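Long-range contacts in alternansucrase (Leuconostoc mesenteroides, PDB 6HVG), which belongs to glycoside hydrolase family 70, its barrel-type catalytic domain being accompanied by choline-binding-like repeats built from short beta hairpins: residues 1332-1343 and 1355-1363; 1378-1389 and 1401-1409. All coordinates share one frame; numbering follows the deposited sequence.

How the interactions relate
Interaction 1 (1332-1343 with 1355-1363) comes first along the chain and closes before interaction 2 (1378-1389 with 1401-1409) opens. Their centres lie about 16 Å apart. Each joins two segments whose closest ends are 12 residues apart. The hairpin of strands 1342-1345 and 1354-1357 belongs to interaction 1. Interaction 2 takes one strand from each of the next two hairpins, 1368-1380 and 1390-1402. The contacts touch directly: Asn1355 O and Met1386 N, 2.9 Å apart, probably form a hydrogen bond, and Ile1342 CD1 packs on Tyr1378 CD1. Successive hairpins are thus coupled in the C-terminal part of the chain, consistent with a repeat domain.

Interaction 1 of 2, residues 1332-1343 and 1355-1363; sequences MVRSQQGENPIR and NYYFMPNGV
Pro1341 lies over one face of the Tyr1357 ring. Its CB sits 3.9 Å from the ring centroid, nearly along the ring normal, in a CH-pi contact. The proline CG reaches the phenol end, 3.4 Å from Tyr1357 CZ. Tyr1357 CG is anti to the backbone N (chi1 -168°), and the side chain runs alongside Pro1341, pointing the same way. Ile1342 CG1 approaches the same ring at CD2. Separately, Val1333 CG1 meets the Phe1358 ring at CD2 (3.4 Å), while Arg1343 CB lies at that ring's edge.

Backbone bonds set these groups in place. Arg1343 and Tyr1356 form an antiparallel hydrogen-bonded pair. Arg1343 N to Tyr1356 O is 2.8 Å, and the return bond from Tyr1356 N to Arg1343 O is equally short. Further along, Ser1335 N donates to Met1359 O (3.1 Å) from above the carbonyl plane. Gly1362 N reaches the same oxygen from the opposite face, closing a type I turn. A water also donates to Val1333 O. An Asx turn, Asn1340 OD1 to Ile1342 N (2.9 Å), shapes the entry to the strand.

Outside the contact, Tyr1357 OH bonds to Thr1371 O. The flanking loops lean on other strands: Met1332 and Val1333 on 1323-1326, Met1359 and Pro1360 on 360-363. In the hairpin itself, Ile1342 packs on Tyr1378 and Phe1380 of strand 1377-1380, and Tyr1357 touches Phe360.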
loop_
_atom_site.group_PDB
_atom_site.type_symbol
_atom_site.label_atom_id
_atom_site.label_comp_id
_atom_site.label_asym_id
_atom_site.label_seq_id
_atom_site.Cartn_x
_atom_site.Cartn_y
_atom_site.Cartn_z
ATOM N N MET A 1332 -40.218 17.673 13.519
ATOM C CA MET A 1332 -39.082 17.468 14.393
ATOM C C MET A 1332 -39.473 16.566 15.545
ATOM O O MET A 1332 -40.558 16.702 16.103
ATOM C CB MET A 1332 -38.626 18.833 14.928
ATOM C CG MET A 1332 -37.492 18.816 15.908
ATOM S SD MET A 1332 -37.147 20.444 16.594
ATOM C CE MET A 1332 -36.525 21.274 15.143
ATOM N N VAL A 1333 -38.592 15.645 15.901
ATOM C CA VAL A 1333 -38.813 14.760 17.045
ATOM C C VAL A 1333 -38.289 15.455 18.280
ATOM O O VAL A 1333 -37.171 15.983 18.267
ATOM C CB VAL A 1333 -38.080 13.405 16.860
ATOM C CG1 VAL A 1333 -38.006 12.613 18.157
ATOM C CG2 VAL A 1333 -38.753 12.592 15.748
ATOM N N ARG A 1334 -39.087 15.443 19.345
ATOM C CA ARG A 1334 -38.760 16.146 20.581
ATOM C C ARG A 1334 -39.265 15.354 21.770
ATOM O O ARG A 1334 -40.324 14.767 21.701
ATOM C CB ARG A 1334 -39.447 17.524 20.584
ATOM C CG ARG A 1334 -39.148 18.411 19.371
ATOM C CD ARG A 1334 -39.830 19.770 19.457
ATOM N NE ARG A 1334 -41.268 19.626 19.287
ATOM C CZ ARG A 1334 -42.194 20.144 20.080
ATOM N NH1 ARG A 1334 -41.871 20.906 21.120
ATOM N NH2 ARG A 1334 -43.463 19.893 19.810
ATOM N N SER A 1335 -38.547 15.381 22.879
ATOM C CA SER A 1335 -38.978 14.635 24.057
ATOM C C SER A 1335 -40.087 15.369 24.782
ATOM O O SER A 1335 -40.072 16.597 24.917
ATOM C CB SER A 1335 -37.799 14.353 24.998
ATOM O OG SER A 1335 -37.285 15.539 25.590
ATOM N N GLN A 1336 -41.052 14.595 25.260
ATOM C CA GLN A 1336 -42.206 15.117 25.982
ATOM C C GLN A 1336 -41.922 14.923 27.461
ATOM O O GLN A 1336 -41.057 14.137 27.810
ATOM C CB GLN A 1336 -43.459 14.359 25.564
ATOM C CG GLN A 1336 -43.673 14.321 24.049
ATOM C CD GLN A 1336 -43.887 15.710 23.442
ATOM O OE1 GLN A 1336 -44.536 16.577 24.042
ATOM N NE2 GLN A 1336 -43.332 15.930 22.249
ATOM N N GLN A 1337 -42.629 15.642 28.334
ATOM C CA GLN A 1337 -42.431 15.496 29.792
ATOM C C GLN A 1337 -42.871 14.097 30.273
ATOM O O GLN A 1337 -43.893 13.573 29.822
ATOM C CB GLN A 1337 -43.180 16.589 30.566
ATOM N N GLY A 1338 -42.069 13.497 31.155
ATOM C CA GLY A 1338 -42.331 12.164 31.735
ATOM C C GLY A 1338 -42.266 10.974 30.797
ATOM O O GLY A 1338 -42.657 9.869 31.175
ATOM N N GLU A 1339 -41.735 11.190 29.594
ATOM C CA GLU A 1339 -41.664 10.169 28.532
ATOM C C GLU A 1339 -40.202 9.972 28.156
ATOM O O GLU A 1339 -39.377 10.855 28.419
ATOM C CB GLU A 1339 -42.440 10.586 27.287
ATOM C CG GLU A 1339 -43.926 10.288 27.316
ATOM C CD GLU A 1339 -44.604 10.582 25.982
ATOM O OE1 GLU A 1339 -43.909 10.893 24.977
ATOM O OE2 GLU A 1339 -45.848 10.537 25.945
ATOM N N ASN A 1340 -39.884 8.822 27.543
ATOM C CA ASN A 1340 -38.503 8.486 27.181
ATOM C C ASN A 1340 -37.973 9.360 26.051
ATOM O O ASN A 1340 -38.553 9.383 24.970
ATOM C CB ASN A 1340 -38.381 7.005 26.776
ATOM C CG ASN A 1340 -36.966 6.475 26.920
ATOM O OD1 ASN A 1340 -35.998 7.202 26.750
ATOM N ND2 ASN A 1340 -36.837 5.200 27.191
ATOM N N PRO A 1341 -36.874 10.093 26.298
ATOM C CA PRO A 1341 -36.272 10.912 25.246
ATOM C C PRO A 1341 -35.561 10.102 24.186
ATOM O O PRO A 1341 -35.333 10.613 23.095
ATOM C CB PRO A 1341 -35.276 11.802 26.001
ATOM C CG PRO A 1341 -35.036 11.129 27.309
ATOM C CD PRO A 1341 -36.271 10.360 27.617
ATOM N N ILE A 1342 -35.215 8.855 24.486
ATOM C CA ILE A 1342 -34.525 7.993 23.529
ATOM C C ILE A 1342 -35.495 7.499 22.479
ATOM O O ILE A 1342 -36.506 6.908 22.809
ATOM C CB ILE A 1342 -33.922 6.756 24.221
ATOM C CG1 ILE A 1342 -32.864 7.167 25.257
ATOM C CG2 ILE A 1342 -33.292 5.824 23.214
ATOM C CD1 ILE A 1342 -32.449 6.046 26.196
ATOM N N ARG A 1343 -35.166 7.720 21.217
ATOM C CA ARG A 1343 -36.005 7.282 20.121
ATOM C C ARG A 1343 -35.204 6.481 19.129
ATOM O O ARG A 1343 -34.066 6.813 18.816
ATOM C CB ARG A 1343 -36.634 8.476 19.394
ATOM C CG ARG A 1343 -37.810 8.107 18.451
ATOM C CD ARG A 1343 -38.136 9.267 17.550
ATOM N NE ARG A 1343 -39.324 9.151 16.698
ATOM C CZ ARG A 1343 -39.330 8.603 15.492
ATOM N NH1 ARG A 1343 -38.263 7.994 14.999
ATOM N NH2 ARG A 1343 -40.435 8.622 14.783
ATOM N N ASN A 1355 -30.386 4.404 17.750
ATOM C CA ASN A 1355 -31.112 5.017 18.851
ATOM C C ASN A 1355 -30.522 6.358 19.215
ATOM O O ASN A 1355 -29.350 6.463 19.555
ATOM C CB ASN A 1355 -31.122 4.117 20.087
ATOM C CG ASN A 1355 -32.066 2.930 19.933
ATOM O OD1 ASN A 1355 -32.994 2.947 19.127
ATOM N ND2 ASN A 1355 -31.804 1.870 20.686
ATOM N N TYR A 1356 -31.371 7.379 19.171
ATOM C CA TYR A 1356 -30.959 8.752 19.430
ATOM C C TYR A 1356 -31.622 9.317 20.663
ATOM O O TYR A 1356 -32.626 8.781 21.115
ATOM C CB TYR A 1356 -31.304 9.589 18.220
ATOM C CG TYR A 1356 -30.478 9.250 17.010
ATOM C CD1 TYR A 1356 -30.808 8.177 16.171
ATOM C CD2 TYR A 1356 -29.348 9.993 16.702
ATOM C CE1 TYR A 1356 -30.047 7.892 15.046
ATOM C CE2 TYR A 1356 -28.568 9.699 15.590
ATOM C CZ TYR A 1356 -28.935 8.670 14.767
ATOM O OH TYR A 1356 -28.169 8.408 13.687
ATOM N N TYR A 1357 -31.040 10.371 21.218
ATOM C CA TYR A 1357 -31.601 11.068 22.370
ATOM C C TYR A 1357 -31.952 12.526 21.990
ATOM O O TYR A 1357 -31.067 13.365 21.873
ATOM C CB TYR A 1357 -30.567 11.056 23.480
ATOM C CG TYR A 1357 -31.043 11.482 24.858
ATOM C CD1 TYR A 1357 -31.320 12.799 25.143
ATOM C CD2 TYR A 1357 -31.133 10.567 25.897
ATOM C CE1 TYR A 1357 -31.724 13.183 26.424
ATOM C CE2 TYR A 1357 -31.506 10.947 27.174
ATOM C CZ TYR A 1357 -31.815 12.240 27.435
ATOM O OH TYR A 1357 -32.191 12.596 28.712
ATOM N N PHE A 1358 -33.226 12.817 21.756
ATOM C CA PHE A 1358 -33.638 14.192 21.416
ATOM C C PHE A 1358 -34.202 14.935 22.614
ATOM O O PHE A 1358 -34.993 14.385 23.365
ATOM C CB PHE A 1358 -34.658 14.200 20.285
ATOM C CG PHE A 1358 -34.162 13.556 19.048
ATOM C CD1 PHE A 1358 -33.204 14.200 18.294
ATOM C CD2 PHE A 1358 -34.607 12.322 18.647
ATOM C CE1 PHE A 1358 -32.700 13.645 17.125
ATOM C CE2 PHE A 1358 -34.107 11.738 17.487
ATOM C CZ PHE A 1358 -33.139 12.395 16.725
ATOM N N MET A 1359 -33.809 16.200 22.767
ATOM C CA MET A 1359 -34.196 16.975 23.935
ATOM C C MET A 1359 -35.575 17.596 23.723
ATOM O O MET A 1359 -36.194 17.392 22.688
ATOM C CB MET A 1359 -33.115 18.005 24.235
ATOM C CG MET A 1359 -31.737 17.363 24.425
ATOM S SD MET A 1359 -30.619 18.463 25.302
ATOM C CE MET A 1359 -29.137 18.493 24.325
ATOM N N PRO A 1360 -36.114 18.303 24.713
ATOM C CA PRO A 1360 -37.462 18.843 24.505
ATOM C C PRO A 1360 -37.512 19.869 23.360
ATOM O O PRO A 1360 -38.560 20.040 22.755
ATOM C CB PRO A 1360 -37.786 19.512 25.833
ATOM C CG PRO A 1360 -36.860 18.918 26.830
ATOM C CD PRO A 1360 -35.624 18.532 26.079
ATOM N N ASN A 1361 -36.382 20.528 23.085
ATOM C CA ASN A 1361 -36.268 21.432 21.956
ATOM C C ASN A 1361 -35.744 20.745 20.703
ATOM O O ASN A 1361 -35.421 21.404 19.711
ATOM C CB ASN A 1361 -35.381 22.635 22.299
ATOM C CG ASN A 1361 -33.989 22.228 22.682
ATOM O OD1 ASN A 1361 -33.630 21.058 22.603
ATOM N ND2 ASN A 1361 -33.205 23.180 23.127
ATOM N N GLY A 1362 -35.636 19.411 20.740
ATOM C CA GLY A 1362 -35.347 18.596 19.535
ATOM C C GLY A 1362 -33.888 18.439 19.193
ATOM O O GLY A 1362 -33.559 17.761 18.223
ATOM N N VAL A 1363 -33.019 19.035 20.006
ATOM C CA VAL A 1363 -31.583 18.941 19.823
ATOM C C VAL A 1363 -31.152 17.504 20.116
ATOM O O VAL A 1363 -31.551 16.893 21.118
ATOM C CB VAL A 1363 -30.836 19.876 20.801
ATOM C CG1 VAL A 1363 -29.333 19.686 20.693
ATOM C CG2 VAL A 1363 -31.175 21.331 20.530
HETATM O O HOH W 1 -35.012 16.566 16.527
#

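Interaction 2 of 2, residues 1378-1389 and 1401-1409; sequences YYFDDQGKMVRD and HLNVDGTMS
The Tyr1378 ring turns its edge to Asp1405 O, which lies near the ring plane, 3.7 Å from CE2. Gly1406 O approaches the ring obliquely at CD2. The phenol end crosses the methyl of Thr1407, with OH 3.9 Å from CG2. Tyr1378 CG is anti to the carbonyl carbon (chi1 -59°), and the ring's CD2 and CE2 side meets the turn. A second flat group, the Arg1388 guanidinium, also offers its edge. NH1 makes a weak, bent bond to Val1404 O.

Leu1402 points toward segment 1378-1389. Its CD1 touches Tyr1379 CB and Val1387 CB, at 3.9 Å each. Asp1389 N donates to Asn1403 O (2.8 Å), coming from well above the carbonyl plane.

The turn from Asn1403 to Thr1407, which meets Tyr1378 and Arg1388, is held from within. Asp1405 OD1 accepts from Thr1407 N, an Asx turn, and also from Thr1407 OG1 (2.8 Å) on its syn side. Asn1403 ND2 in turn donates to that hydroxyl (3.0 Å). Asp1405 OD1 is 6.3 Å from Arg1388 NH1, so any attraction of charge there is probably modest.

Tyr1379 also meets Phe1369 edge-to-face, within its own hairpin. Short hairpins rich in aromatic residues, joined by tight loops, are characteristic of choline-binding and related cell wall binding repeats. Segment 1378-1389 lies largely in such a repeat, and segment 1401-1409 leaves the hairpin that follows.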
loop_
_atom_site.group_PDB
_atom_site.type_symbol
_atom_site.label_atom_id
_atom_site.label_comp_id
_atom_site.label_asym_id
_atom_site.label_seq_id
_atom_site.Cartn_x
_atom_site.Cartn_y
_atom_site.Cartn_z
ATOM N N TYR A 1378 -27.377 6.109 29.507
ATOM C CA TYR A 1378 -26.860 5.603 28.238
ATOM C C TYR A 1378 -25.821 6.595 27.713
ATOM O O TYR A 1378 -25.742 7.717 28.212
ATOM C CB TYR A 1378 -27.992 5.465 27.223
ATOM C CG TYR A 1378 -29.127 4.548 27.638
ATOM C CD1 TYR A 1378 -30.108 4.960 28.525
ATOM C CD2 TYR A 1378 -29.223 3.251 27.110
ATOM C CE1 TYR A 1378 -31.143 4.105 28.890
ATOM C CE2 TYR A 1378 -30.252 2.397 27.466
ATOM C CZ TYR A 1378 -31.212 2.824 28.346
ATOM O OH TYR A 1378 -32.230 1.970 28.677
ATOM N N TYR A 1379 -25.018 6.189 26.730
ATOM C CA TYR A 1379 -24.084 7.103 26.083
ATOM C C TYR A 1379 -24.353 7.175 24.585
ATOM O O TYR A 1379 -24.734 6.192 23.966
ATOM C CB TYR A 1379 -22.625 6.672 26.312
ATOM C CG TYR A 1379 -21.574 7.547 25.614
ATOM C CD1 TYR A 1379 -21.103 7.245 24.350
ATOM C CD2 TYR A 1379 -21.058 8.683 26.237
ATOM C CE1 TYR A 1379 -20.153 8.041 23.723
ATOM C CE2 TYR A 1379 -20.107 9.485 25.612
ATOM C CZ TYR A 1379 -19.658 9.151 24.362
ATOM O OH TYR A 1379 -18.741 9.964 23.734
ATOM N N PHE A 1380 -24.121 8.360 24.017
ATOM C CA PHE A 1380 -24.389 8.616 22.614
ATOM C C PHE A 1380 -23.141 9.192 21.950
ATOM O O PHE A 1380 -22.536 10.139 22.480
ATOM C CB PHE A 1380 -25.611 9.555 22.505
ATOM C CG PHE A 1380 -26.833 8.989 23.163
ATOM C CD1 PHE A 1380 -27.704 8.195 22.454
ATOM C CD2 PHE A 1380 -27.084 9.205 24.507
ATOM C CE1 PHE A 1380 -28.811 7.645 23.068
ATOM C CE2 PHE A 1380 -28.200 8.656 25.133
ATOM C CZ PHE A 1380 -29.057 7.870 24.410
ATOM N N ASP A 1381 -22.797 8.656 20.779
ATOM C CA ASP A 1381 -21.508 8.932 20.146
ATOM C C ASP A 1381 -21.440 10.278 19.385
ATOM O O ASP A 1381 -22.366 11.065 19.414
ATOM C CB ASP A 1381 -21.100 7.755 19.251
ATOM C CG ASP A 1381 -21.907 7.653 17.993
ATOM O OD1 ASP A 1381 -22.570 8.650 17.608
ATOM O OD2 ASP A 1381 -21.864 6.569 17.357
ATOM N N ASP A 1382 -20.304 10.540 18.749
ATOM C CA ASP A 1382 -20.057 11.759 17.971
ATOM C C ASP A 1382 -21.235 12.142 17.079
ATOM O O ASP A 1382 -21.506 13.331 16.902
ATOM C CB ASP A 1382 -18.816 11.592 17.073
ATOM C CG ASP A 1382 -17.529 11.358 17.861
ATOM O OD1 ASP A 1382 -17.567 10.688 18.920
ATOM O OD2 ASP A 1382 -16.457 11.818 17.399
ATOM N N GLN A 1383 -21.921 11.149 16.517
ATOM C CA GLN A 1383 -23.024 11.399 15.577
ATOM C C GLN A 1383 -24.415 11.166 16.147
ATOM O O GLN A 1383 -25.373 11.097 15.402
ATOM C CB GLN A 1383 -22.862 10.514 14.364
ATOM C CG GLN A 1383 -21.586 10.720 13.570
ATOM C CD GLN A 1383 -21.644 9.927 12.275
ATOM O OE1 GLN A 1383 -21.813 8.707 12.300
ATOM N NE2 GLN A 1383 -21.546 10.614 11.144
ATOM N N GLY A 1384 -24.509 11.040 17.470
ATOM C CA GLY A 1384 -25.778 10.898 18.168
ATOM C C GLY A 1384 -26.267 9.494 18.437
ATOM O O GLY A 1384 -27.245 9.339 19.169
ATOM N N LYS A 1385 -25.618 8.476 17.842
ATOM C CA LYS A 1385 -26.047 7.058 18.002
ATOM C C LYS A 1385 -25.722 6.512 19.388
ATOM O O LYS A 1385 -24.680 6.840 19.965
ATOM C CB LYS A 1385 -25.419 6.148 16.948
ATOM C CG LYS A 1385 -26.009 6.289 15.576
ATOM C CD LYS A 1385 -25.105 5.693 14.502
ATOM C CE LYS A 1385 -25.632 6.029 13.106
ATOM N NZ LYS A 1385 -24.568 6.130 12.071
ATOM N N MET A 1386 -26.616 5.689 19.924
ATOM C CA MET A 1386 -26.363 5.000 21.190
ATOM C C MET A 1386 -25.245 3.990 20.972
ATOM O O MET A 1386 -25.136 3.392 19.908
ATOM C CB MET A 1386 -27.632 4.308 21.668
ATOM C CG MET A 1386 -27.554 3.621 23.031
ATOM S SD MET A 1386 -28.962 2.490 23.277
ATOM C CE MET A 1386 -30.224 3.682 23.762
ATOM N N VAL A 1387 -24.402 3.838 21.978
ATOM C CA VAL A 1387 -23.313 2.863 21.946
ATOM C C VAL A 1387 -23.662 1.699 22.870
ATOM O O VAL A 1387 -24.174 1.902 23.982
ATOM C CB VAL A 1387 -21.980 3.487 22.400
ATOM C CG1 VAL A 1387 -20.818 2.529 22.164
ATOM C CG2 VAL A 1387 -21.739 4.801 21.675
ATOM N N ARG A 1388 -23.366 0.490 22.389
ATOM C CA ARG A 1388 -23.706 -0.762 23.087
ATOM C C ARG A 1388 -22.508 -1.715 23.193
ATOM O O ARG A 1388 -21.684 -1.793 22.262
ATOM C CB ARG A 1388 -24.801 -1.489 22.310
ATOM C CG ARG A 1388 -26.120 -0.757 22.128
ATOM C CD ARG A 1388 -26.892 -1.406 20.973
ATOM N NE ARG A 1388 -28.307 -1.064 20.973
ATOM C CZ ARG A 1388 -29.215 -1.643 21.748
ATOM N NH1 ARG A 1388 -28.871 -2.591 22.602
ATOM N NH2 ARG A 1388 -30.478 -1.250 21.690
ATOM N N ASP A 1389 -22.426 -2.422 24.324
ATOM C CA ASP A 1389 -21.483 -3.539 24.488
ATOM C C ASP A 1389 -20.036 -3.141 24.233
ATOM O O ASP A 1389 -19.373 -3.691 23.342
ATOM C CB ASP A 1389 -21.899 -4.697 23.559
ATOM C CG ASP A 1389 -21.098 -5.985 23.778
ATOM O OD1 ASP A 1389 -20.494 -6.183 24.858
ATOM O OD2 ASP A 1389 -21.106 -6.817 22.846
ATOM N N HIS A 1401 -18.609 1.320 31.254
ATOM C CA HIS A 1401 -18.987 0.168 30.441
ATOM C C HIS A 1401 -20.446 0.282 30.064
ATOM O O HIS A 1401 -21.285 0.665 30.887
ATOM C CB HIS A 1401 -18.741 -1.161 31.159
ATOM C CG HIS A 1401 -19.297 -2.348 30.425
ATOM N ND1 HIS A 1401 -20.470 -2.985 30.784
ATOM C CD2 HIS A 1401 -18.849 -2.984 29.313
ATOM C CE1 HIS A 1401 -20.701 -3.978 29.938
ATOM N NE2 HIS A 1401 -19.733 -3.997 29.036
ATOM N N LEU A 1402 -20.733 -0.068 28.819
ATOM C CA LEU A 1402 -22.087 -0.089 28.341
ATOM C C LEU A 1402 -22.475 -1.517 28.013
ATOM O O LEU A 1402 -21.810 -2.208 27.219
ATOM C CB LEU A 1402 -22.247 0.840 27.142
ATOM C CG LEU A 1402 -21.776 2.257 27.473
ATOM C CD1 LEU A 1402 -21.323 2.990 26.219
ATOM C CD2 LEU A 1402 -22.878 2.984 28.226
ATOM N N ASN A 1403 -23.554 -1.954 28.659
ATOM C CA ASN A 1403 -24.105 -3.302 28.506
ATOM C C ASN A 1403 -24.601 -3.491 27.080
ATOM O O ASN A 1403 -24.497 -2.573 26.249
ATOM C CB ASN A 1403 -25.222 -3.513 29.526
ATOM C CG ASN A 1403 -24.686 -3.757 30.934
ATOM O OD1 ASN A 1403 -23.567 -4.232 31.117
ATOM N ND2 ASN A 1403 -25.488 -3.425 31.938
ATOM N N VAL A 1404 -25.108 -4.685 26.787
ATOM C CA VAL A 1404 -25.659 -4.990 25.459
ATOM C C VAL A 1404 -26.940 -4.177 25.248
ATOM O O VAL A 1404 -27.141 -3.586 24.207
ATOM C CB VAL A 1404 -25.970 -6.495 25.273
ATOM C CG1 VAL A 1404 -26.323 -6.780 23.811
ATOM C CG2 VAL A 1404 -24.792 -7.358 25.732
ATOM N N ASP A 1405 -27.786 -4.125 26.268
ATOM C CA ASP A 1405 -29.039 -3.367 26.188
ATOM C C ASP A 1405 -28.835 -1.839 26.204
ATOM O O ASP A 1405 -29.806 -1.086 26.202
ATOM C CB ASP A 1405 -30.003 -3.801 27.315
ATOM C CG ASP A 1405 -29.465 -3.503 28.718
ATOM O OD1 ASP A 1405 -28.382 -2.898 28.844
ATOM O OD2 ASP A 1405 -30.124 -3.890 29.707
ATOM N N GLY A 1406 -27.579 -1.390 26.251
ATOM C CA GLY A 1406 -27.243 0.033 26.202
ATOM C C GLY A 1406 -26.908 0.649 27.565
ATOM O O GLY A 1406 -26.202 1.672 27.642
ATOM N N THR A 1407 -27.364 0.029 28.653
ATOM C CA THR A 1407 -27.232 0.655 29.971
ATOM C C THR A 1407 -25.774 0.709 30.389
ATOM O O THR A 1407 -24.955 -0.098 29.945
ATOM C CB THR A 1407 -28.034 -0.073 31.068
ATOM O OG1 THR A 1407 -27.649 -1.443 31.125
ATOM C CG2 THR A 1407 -29.511 0.033 30.782
ATOM N N MET A 1408 -25.472 1.676 31.245
ATOM C CA MET A 1408 -24.131 1.873 31.771
ATOM C C MET A 1408 -23.968 1.245 33.158
ATOM O O MET A 1408 -24.508 1.748 34.145
ATOM C CB MET A 1408 -23.801 3.368 31.839
ATOM C CG MET A 1408 -22.412 3.640 32.420
ATOM S SD MET A 1408 -22.296 5.155 33.423
ATOM C CE MET A 1408 -23.330 4.703 34.812
ATOM N N SER A 1409 -23.197 0.162 33.224
ATOM C CA SER A 1409 -22.846 -0.445 34.496
ATOM C C SER A 1409 -21.821 0.446 35.223
ATOM O O SER A 1409 -21.921 0.660 36.447
ATOM C CB SER A 1409 -22.301 -1.857 34.273
ATOM O OG SER A 1409 -22.543 -2.664 35.418
#